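Local atomic coordinates of nicastrin (Dictyostelium purpureum, PDB entry 4R12), a protein that probably serves as an essential subunit of gamma-secretase, the complex that cleaves integral membrane proteins such as Notch receptors within the membrane. Residues Met28-Gln33 / Gly179-Ser183; Gly190-Val195 / Phe572-Asn576; Leu549-Phe553 / Val565-Ile571. All coordinates share one frame; numbering follows the deposited sequence.

Contact 1: Met28-Gln33 / Gly179-Ser183; sequences MTSDGQ and GAINS
The thioether arm of Met-28 lies along the backbone of Gly-179 to Asn-182: CG rests 3.5 Å from Asn-182 C, SD 3.7 Å from Ala-180 CA and CE 3.4 Å from Gly-179 C. Bends at chi2 (58°) and chi3 (60°) fold the chain so that its methyl end turns to Gly-179. At the other end of the segment, Gln-33 runs out extended beyond CG and offers OE1 to Ile-181 N, 2.7 Å away; this donor stands well above the amide plane. The two segments belong to the small-lobe strand 21-29 with its turn, and to the loop leading into helix 183-189. Within the turn, Thr-29 N bonds to Gly-32 O, closing a hairpin toward strand 33-34. Thr-29 O receives Ser-183 N from the first turn of the helix at 2.8 Å. Asn-182 is the helix N-cap: its side chain caps a backbone N beyond the segment, OD1 hydrogen-bonds Thr-185 OG1, and CB packs 3.5 Å from Thr-29 O. Two CA-H...O contacts join Gly-32 and the 181-182 backbone, the one from Asn-182 CA reaching Gly-32 O at 3.6 Å. The hydroxyl of Ser-183, close to the Met-28 carbonyl, hydrogen-bonds with Thr-573 OG1 of strand 572-575.

Contact 2: Gly190-Val195 / Phe572-Asn576; sequences GFCEPV and FTESN
Glu-193 O accepts Glu-574 N at 2.8 Å, the donor lying nearly along the C=O axis, and Thr-573 CA adds a CA-H...O contact to the same oxygen at 3.1 Å. In return Glu-193 N reaches Glu-574 O at 3.0 Å, making this the hydrogen-bonded pair of an antiparallel bridge. Val-195 N to Phe-572 O and Asn-576 N to Phe-191 O, both almost straight at hydrogen, extend the pairing in either direction. Strand 572-575 lies between the start of strand 192-203 and the small-lobe strand 21-29; on its other edge Thr-573 and Ser-575 bond to Met-28 and Lys-26. Pro-194 and Thr-573 share one face, where Phe-553 packs on both; Glu-193 and Glu-574 occupy the other, Glu-574 OE2 bonding to Tyr-485. Cys-192 SG, set between its backbone N and carbonyl carbon (chi1 67°), forms the disulfide to Cys-186 of helix 183-189 and sits 3.4 Å from Thr-573 OG1, itself hydrogen-bonded to Ser-183 OG. Val-195 CG2 packs 3.8 Å from Phe-572 CB. The Asn-576 amide folds back over the Phe-191 backbone, and its OD1 lies 3.5 Å from Glu-193 CG. Replacing Asn-576 by alanine is likely to uncover the Phe-191 peptide and deprive Glu-193 CG of its neighbour.

Contact 3: Leu549-Phe553 / Val565-Ile571; sequences LSLGF and VNSSYPI. With NAG (2-acetamido-2-deoxy-beta-D-glucopyranose), chain F.
With OG swung opposite its own backbone N (chi1 178°), Ser-550 sends its hydroxyl to Pro-570 O at 2.7 Å, while chi1 of -69° in Tyr-569 lays that ring against Leu-551. Ser-550 OG also accepts Gly-552 N, an ST turn, so one hydroxyl both steadies the 550-553 type I turn and ties it to the opposing loop. Leu-551 CB sits 3.6 Å from the centroid of the Tyr-569 ring, only 3° off its normal, in a CH-pi contact; C6 of the sugar lies above the opposite face, toward its rim. Gly-552 O takes two donors, Val-565 N at 2.8 Å and the longer Asn-566 N at 3.3 Å. Gly-552 N lies 3.4 Å from Tyr-569 CB. Ile-571 CD1 lies over one face of the Phe-553 ring, whose CZ is 4.0 Å from Ile-571 CG2. The two segments lead into and out of the hairpin 553-556/561-564. In the 566-569 type I turn Asn-566 OD1 accepts Ser-568 N at 2.9 Å, an Asx turn, and ND2 carries the N-linked sugar, O5 of which lies 3.2 Å from Tyr-569 CE2. The Asx turn probably limits rotation of the Asn-566 side chain, setting the direction in which the sugar leaves.

In the fold
From the N terminus, strand 21-29 leads into the first segment of contact 1, which closes after 145 intervening residues, when the chain returns at 179-183. Helix 183-189 then carries it to 190-195, where contact 2 opens and strand 192-203 begins. That loop closes only after 376 more residues, at 572-576; contact 3 falls within it as a short closure around the hairpin 553-556/561-564. Contact 1 precedes both, and none cross. Strand 572-575 joins the three: it follows directly on 565-571, pairs with 190-195, and on its other side bonds through Thr-573 O to Met-28 N. Leu-549 packs against Pro-194, linking contacts 2 and 3, and Ile-571 meets Ser-30 and Ser-183, linking contacts 3 and 1.

Contact 1: Met28-Gln33 / Gly179-Ser183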
loop_
_atom_site.group_PDB
_atom_site.type_symbol
_atom_site.label_atom_id
_atom_site.label_comp_id
_atom_site.label_asym_id
_atom_site.label_seq_id
_atom_site.Cartn_x
_atom_site.Cartn_y
_atom_site.Cartn_z
ATOM N N MET A 28 7.223 3.177 -15.775
ATOM C CA MET A 28 8.383 2.688 -16.511
ATOM C C MET A 28 9.286 1.843 -15.609
ATOM O O MET A 28 9.329 2.037 -14.389
ATOM C CB MET A 28 9.169 3.848 -17.126
ATOM C CG MET A 28 8.768 4.165 -18.565
ATOM S SD MET A 28 7.024 4.570 -18.786
ATOM C CE MET A 28 6.938 6.012 -17.723
ATOM N N THR A 29 9.972 0.883 -16.220
ATOM C CA THR A 29 10.970 0.077 -15.527
ATOM C C THR A 29 12.300 0.174 -16.262
ATOM O O THR A 29 12.407 0.907 -17.244
ATOM C CB THR A 29 10.556 -1.389 -15.442
ATOM O OG1 THR A 29 10.454 -1.920 -16.771
ATOM C CG2 THR A 29 9.210 -1.509 -14.722
ATOM N N SER A 30 13.304 -0.562 -15.798
ATOM C CA SER A 30 14.591 -0.632 -16.504
ATOM C C SER A 30 14.440 -1.051 -17.957
ATOM O O SER A 30 15.024 -0.438 -18.849
ATOM C CB SER A 30 15.540 -1.614 -15.815
ATOM O OG SER A 30 16.069 -1.065 -14.626
ATOM N N ASP A 31 13.650 -2.095 -18.186
ATOM C CA ASP A 31 13.567 -2.726 -19.505
ATOM C C ASP A 31 12.334 -2.375 -20.334
ATOM O O ASP A 31 12.197 -2.859 -21.453
ATOM C CB ASP A 31 13.608 -4.247 -19.348
ATOM C CG ASP A 31 14.784 -4.722 -18.527
ATOM O OD1 ASP A 31 15.904 -4.200 -18.726
ATOM O OD2 ASP A 31 14.583 -5.626 -17.684
ATOM N N GLY A 32 11.415 -1.575 -19.797
ATOM C CA GLY A 32 10.169 -1.342 -20.497
ATOM C C GLY A 32 9.157 -0.501 -19.736
ATOM O O GLY A 32 9.509 0.413 -18.997
ATOM N N GLN A 33 7.889 -0.825 -19.921
ATOM C CA GLN A 33 6.825 0.011 -19.404
ATOM C C GLN A 33 5.588 -0.841 -19.263
ATOM O O GLN A 33 5.451 -1.877 -19.945
ATOM C CB GLN A 33 6.567 1.199 -20.344
ATOM C CG GLN A 33 6.059 0.777 -21.723
ATOM C CD GLN A 33 6.018 1.912 -22.737
ATOM O OE1 GLN A 33 6.234 3.079 -22.401
ATOM N NE2 GLN A 33 5.750 1.569 -23.992
ATOM N N GLY A 179 5.825 10.384 -19.594
ATOM C CA GLY A 179 6.895 9.406 -19.549
ATOM C C GLY A 179 6.587 8.155 -20.350
ATOM O O GLY A 179 5.451 7.676 -20.375
ATOM N N ALA A 180 7.608 7.610 -20.995
ATOM C CA ALA A 180 7.405 6.507 -21.914
ATOM C C ALA A 180 8.689 5.727 -22.126
ATOM O O ALA A 180 9.770 6.178 -21.739
ATOM C CB ALA A 180 6.879 7.028 -23.247
ATOM N N ILE A 181 8.539 4.541 -22.671
ATOM C CA ILE A 181 9.634 3.714 -23.119
ATOM C C ILE A 181 10.343 2.939 -22.046
ATOM O O ILE A 181 10.203 1.772 -21.962
ATOM C CB ILE A 181 10.616 4.521 -23.961
ATOM C CG1 ILE A 181 9.863 5.074 -25.152
ATOM C CG2 ILE A 181 11.762 3.666 -24.411
ATOM C CD1 ILE A 181 10.596 6.153 -25.869
ATOM N N ASN A 182 11.128 3.616 -21.258
ATOM C CA ASN A 182 11.747 2.989 -20.088
ATOM C C ASN A 182 12.223 4.053 -19.100
ATOM O O ASN A 182 12.164 5.257 -19.392
ATOM C CB ASN A 182 12.906 2.056 -20.504
ATOM C CG ASN A 182 13.990 2.771 -21.305
ATOM O OD1 ASN A 182 14.361 3.900 -21.002
ATOM N ND2 ASN A 182 14.506 2.101 -22.332
ATOM N N SER A 183 12.694 3.619 -17.935
ATOM C CA SER A 183 13.031 4.562 -16.873
ATOM C C SER A 183 14.218 5.452 -17.227
ATOM O O SER A 183 14.210 6.638 -16.923
ATOM C CB SER A 183 13.315 3.821 -15.570
ATOM O OG SER A 183 12.130 3.221 -15.083
#

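Contact 2: Gly190-Val195 / Phe572-Asn576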
loop_
_atom_site.group_PDB
_atom_site.type_symbol
_atom_site.label_atom_id
_atom_site.label_comp_id
_atom_site.label_asym_id
_atom_site.label_seq_id
_atom_site.Cartn_x
_atom_site.Cartn_y
_atom_site.Cartn_z
ATOM N N GLY A 190 13.003 14.148 -17.632
ATOM C CA GLY A 190 12.261 14.728 -16.528
ATOM C C GLY A 190 10.764 14.503 -16.653
ATOM O O GLY A 190 9.968 15.321 -16.204
ATOM N N PHE A 191 10.388 13.380 -17.263
ATOM C CA PHE A 191 8.989 13.047 -17.522
ATOM C C PHE A 191 8.460 11.971 -16.573
ATOM O O PHE A 191 7.376 11.446 -16.791
ATOM C CB PHE A 191 8.801 12.552 -18.965
ATOM C CG PHE A 191 8.991 13.615 -20.014
ATOM C CD1 PHE A 191 8.931 14.957 -19.682
ATOM C CD2 PHE A 191 9.216 13.264 -21.334
ATOM C CE1 PHE A 191 9.106 15.934 -20.650
ATOM C CE2 PHE A 191 9.390 14.234 -22.305
ATOM C CZ PHE A 191 9.332 15.569 -21.961
ATOM N N CYS A 192 9.225 11.638 -15.538
ATOM C CA CYS A 192 8.786 10.635 -14.575
ATOM C C CYS A 192 9.525 10.795 -13.249
ATOM O O CYS A 192 10.500 11.539 -13.166
ATOM C CB CYS A 192 8.991 9.222 -15.135
ATOM S SG CYS A 192 10.702 8.771 -15.351
ATOM N N GLU A 193 9.047 10.111 -12.209
ATOM C CA GLU A 193 9.678 10.154 -10.889
ATOM C C GLU A 193 9.719 8.755 -10.281
ATOM O O GLU A 193 8.860 7.925 -10.583
ATOM C CB GLU A 193 8.925 11.102 -9.943
ATOM C CG GLU A 193 8.672 12.500 -10.484
ATOM C CD GLU A 193 9.942 13.337 -10.575
ATOM O OE1 GLU A 193 10.997 12.891 -10.070
ATOM O OE2 GLU A 193 9.885 14.449 -11.151
ATOM N N PRO A 194 10.727 8.484 -9.438
ATOM C CA PRO A 194 10.813 7.185 -8.765
ATOM C C PRO A 194 9.560 6.875 -7.956
ATOM O O PRO A 194 9.014 7.766 -7.311
ATOM C CB PRO A 194 12.028 7.342 -7.847
ATOM C CG PRO A 194 12.873 8.379 -8.528
ATOM C CD PRO A 194 11.870 9.348 -9.103
ATOM N N VAL A 195 9.110 5.627 -8.011
ATOM C CA VAL A 195 8.014 5.193 -7.166
ATOM C C VAL A 195 8.553 5.037 -5.763
ATOM O O VAL A 195 9.488 4.273 -5.539
ATOM C CB VAL A 195 7.403 3.864 -7.658
ATOM C CG1 VAL A 195 6.348 3.350 -6.662
ATOM C CG2 VAL A 195 6.793 4.065 -9.020
ATOM N N PHE A 572 11.477 1.466 -10.652
ATOM C CA PHE A 572 10.117 1.810 -11.057
ATOM C C PHE A 572 9.982 3.316 -11.037
ATOM O O PHE A 572 10.326 3.959 -10.049
ATOM C CB PHE A 572 9.064 1.181 -10.134
ATOM C CG PHE A 572 9.090 -0.311 -10.133
ATOM C CD1 PHE A 572 8.362 -1.026 -11.065
ATOM C CD2 PHE A 572 9.847 -1.000 -9.213
ATOM C CE1 PHE A 572 8.376 -2.417 -11.062
ATOM C CE2 PHE A 572 9.872 -2.382 -9.220
ATOM C CZ PHE A 572 9.138 -3.086 -10.146
ATOM N N THR A 573 9.490 3.876 -12.136
ATOM C CA THR A 573 9.330 5.316 -12.245
ATOM C C THR A 573 7.991 5.629 -12.880
ATOM O O THR A 573 7.722 5.243 -14.023
ATOM C CB THR A 573 10.448 5.977 -13.098
ATOM O OG1 THR A 573 10.398 5.464 -14.436
ATOM C CG2 THR A 573 11.822 5.724 -12.492
ATOM N N GLU A 574 7.159 6.351 -12.145
ATOM C CA GLU A 574 5.826 6.661 -12.623
ATOM C C GLU A 574 5.844 7.886 -13.519
ATOM O O GLU A 574 6.475 8.896 -13.189
ATOM C CB GLU A 574 4.883 6.892 -11.447
ATOM C CG GLU A 574 3.484 7.327 -11.850
ATOM C CD GLU A 574 2.601 7.520 -10.635
ATOM O OE1 GLU A 574 2.360 8.682 -10.238
ATOM O OE2 GLU A 574 2.172 6.502 -10.070
ATOM N N SER A 575 5.156 7.788 -14.649
ATOM C CA SER A 575 5.007 8.926 -15.559
ATOM C C SER A 575 4.449 10.155 -14.865
ATOM O O SER A 575 3.526 10.045 -14.044
ATOM C CB SER A 575 4.083 8.563 -16.716
ATOM O OG SER A 575 3.874 9.684 -17.559
ATOM N N ASN A 576 4.995 11.324 -15.204
ATOM C CA ASN A 576 4.335 12.593 -14.890
ATOM C C ASN A 576 3.105 12.729 -15.768
ATOM O O ASN A 576 3.055 12.160 -16.861
ATOM C CB ASN A 576 5.247 13.810 -15.131
ATOM C CG ASN A 576 6.474 13.834 -14.226
ATOM O OD1 ASN A 576 6.506 13.192 -13.181
ATOM N ND2 ASN A 576 7.492 14.588 -14.634
#

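Contact 3: Leu549-Phe553 / Val565-Ile571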
loop_
_atom_site.group_PDB
_atom_site.type_symbol
_atom_site.label_atom_id
_atom_site.label_comp_id
_atom_site.label_asym_id
_atom_site.label_seq_id
_atom_site.Cartn_x
_atom_site.Cartn_y
_atom_site.Cartn_z
ATOM N N LEU A 549 12.764 4.536 -0.835
ATOM C CA LEU A 549 13.280 4.838 -2.164
ATOM C C LEU A 549 14.329 3.804 -2.541
ATOM O O LEU A 549 15.166 3.431 -1.720
ATOM C CB LEU A 549 13.891 6.250 -2.210
ATOM C CG LEU A 549 14.593 6.718 -3.501
ATOM C CD1 LEU A 549 13.594 6.918 -4.627
ATOM C CD2 LEU A 549 15.399 8.004 -3.276
ATOM N N SER A 550 14.271 3.339 -3.782
ATOM C CA SER A 550 15.214 2.338 -4.260
ATOM C C SER A 550 16.642 2.821 -4.096
ATOM O O SER A 550 16.933 3.997 -4.306
ATOM C CB SER A 550 14.949 2.002 -5.728
ATOM O OG SER A 550 15.900 1.060 -6.205
ATOM N N LEU A 551 17.530 1.920 -3.705
ATOM C CA LEU A 551 18.949 2.255 -3.626
ATOM C C LEU A 551 19.582 2.358 -5.021
ATOM O O LEU A 551 20.747 2.760 -5.166
ATOM C CB LEU A 551 19.693 1.214 -2.782
ATOM C CG LEU A 551 19.326 1.153 -1.296
ATOM C CD1 LEU A 551 20.111 0.037 -0.611
ATOM C CD2 LEU A 551 19.576 2.483 -0.605
ATOM N N GLY A 552 18.814 1.996 -6.044
ATOM C CA GLY A 552 19.296 2.039 -7.414
ATOM C C GLY A 552 19.328 3.431 -8.022
ATOM O O GLY A 552 19.901 3.624 -9.103
ATOM N N PHE A 553 18.717 4.393 -7.330
ATOM C CA PHE A 553 18.635 5.774 -7.795
ATOM C C PHE A 553 19.616 6.672 -7.067
ATOM O O PHE A 553 19.948 6.428 -5.911
ATOM C CB PHE A 553 17.228 6.362 -7.591
ATOM C CG PHE A 553 16.160 5.727 -8.433
ATOM C CD1 PHE A 553 16.228 5.772 -9.816
ATOM C CD2 PHE A 553 15.064 5.120 -7.838
ATOM C CE1 PHE A 553 15.237 5.192 -10.594
ATOM C CE2 PHE A 553 14.071 4.540 -8.602
ATOM C CZ PHE A 553 14.155 4.571 -9.984
ATOM N N VAL A 565 21.866 4.466 -10.981
ATOM C CA VAL A 565 23.256 4.116 -10.734
ATOM C C VAL A 565 23.437 2.612 -10.573
ATOM O O VAL A 565 24.553 2.106 -10.651
ATOM C CB VAL A 565 23.793 4.835 -9.483
ATOM C CG1 VAL A 565 23.770 6.345 -9.703
ATOM C CG2 VAL A 565 22.959 4.470 -8.260
ATOM N N ASN A 566 22.364 1.874 -10.334
ATOM C CA ASN A 566 22.456 0.430 -10.173
ATOM C C ASN A 566 21.149 -0.263 -10.433
ATOM O O ASN A 566 20.278 -0.222 -9.618
ATOM C CB ASN A 566 22.961 0.092 -8.782
ATOM C CG ASN A 566 23.338 -1.360 -8.624
ATOM O OD1 ASN A 566 22.815 -2.229 -9.279
ATOM N ND2 ASN A 566 24.238 -1.612 -7.726
ATOM N N SER A 567 21.023 -0.909 -11.577
ATOM C CA SER A 567 19.759 -1.507 -11.987
ATOM C C SER A 567 19.475 -2.851 -11.319
ATOM O O SER A 567 18.456 -3.478 -11.599
ATOM C CB SER A 567 19.722 -1.662 -13.507
ATOM O OG SER A 567 20.984 -2.055 -14.003
ATOM N N SER A 568 20.361 -3.291 -10.432
ATOM C CA SER A 568 20.113 -4.507 -9.666
ATOM C C SER A 568 19.033 -4.265 -8.612
ATOM O O SER A 568 18.375 -5.195 -8.167
ATOM C CB SER A 568 21.395 -5.006 -9.000
ATOM O OG SER A 568 22.361 -5.368 -9.972
ATOM N N TYR A 569 18.874 -3.009 -8.207
ATOM C CA TYR A 569 17.819 -2.629 -7.267
ATOM C C TYR A 569 16.511 -2.412 -8.040
ATOM O O TYR A 569 16.529 -2.327 -9.274
ATOM C CB TYR A 569 18.224 -1.372 -6.484
ATOM C CG TYR A 569 19.366 -1.595 -5.502
ATOM C CD1 TYR A 569 19.164 -2.300 -4.317
ATOM C CD2 TYR A 569 20.640 -1.094 -5.755
ATOM C CE1 TYR A 569 20.203 -2.504 -3.413
ATOM C CE2 TYR A 569 21.682 -1.290 -4.856
ATOM C CZ TYR A 569 21.455 -1.992 -3.688
ATOM O OH TYR A 569 22.483 -2.192 -2.795
ATOM N N PRO A 570 15.368 -2.350 -7.332
ATOM C CA PRO A 570 14.127 -2.188 -8.099
ATOM C C PRO A 570 14.067 -0.826 -8.795
ATOM O O PRO A 570 14.308 0.199 -8.163
ATOM C CB PRO A 570 13.015 -2.326 -7.035
ATOM C CG PRO A 570 13.682 -2.153 -5.723
ATOM C CD PRO A 570 15.116 -2.598 -5.901
ATOM N N ILE A 571 13.760 -0.827 -10.085
ATOM C CA ILE A 571 13.650 0.420 -10.833
ATOM C C ILE A 571 12.237 0.629 -11.345
ATOM O O ILE A 571 11.846 0.036 -12.351
ATOM C CB ILE A 571 14.603 0.453 -12.037
ATOM C CG1 ILE A 571 16.049 0.247 -11.586
ATOM C CG2 ILE A 571 14.437 1.787 -12.797
ATOM C CD1 ILE A 571 16.543 1.301 -10.619
HETATM C C1 NAG F . 24.524 -3.221 -7.271
HETATM C C2 NAG F . 25.906 -3.312 -6.687
HETATM C C3 NAG F . 26.124 -4.561 -5.852
HETATM C C4 NAG F . 24.919 -4.917 -5.006
HETATM C C5 NAG F . 23.629 -4.777 -5.784
HETATM C C6 NAG F . 22.382 -4.941 -4.924
HETATM C C7 NAG F . 27.317 -2.022 -8.008
HETATM C C8 NAG F . 26.993 -1.438 -9.349
HETATM N N2 NAG F . 26.835 -3.215 -7.775
HETATM O O3 NAG F . 27.182 -4.279 -4.945
HETATM O O4 NAG F . 25.086 -6.228 -4.523
HETATM O O5 NAG F . 23.661 -3.428 -6.202
HETATM O O6 NAG F . 21.756 -6.208 -5.068
HETATM O O7 NAG F . 27.971 -1.456 -7.160
#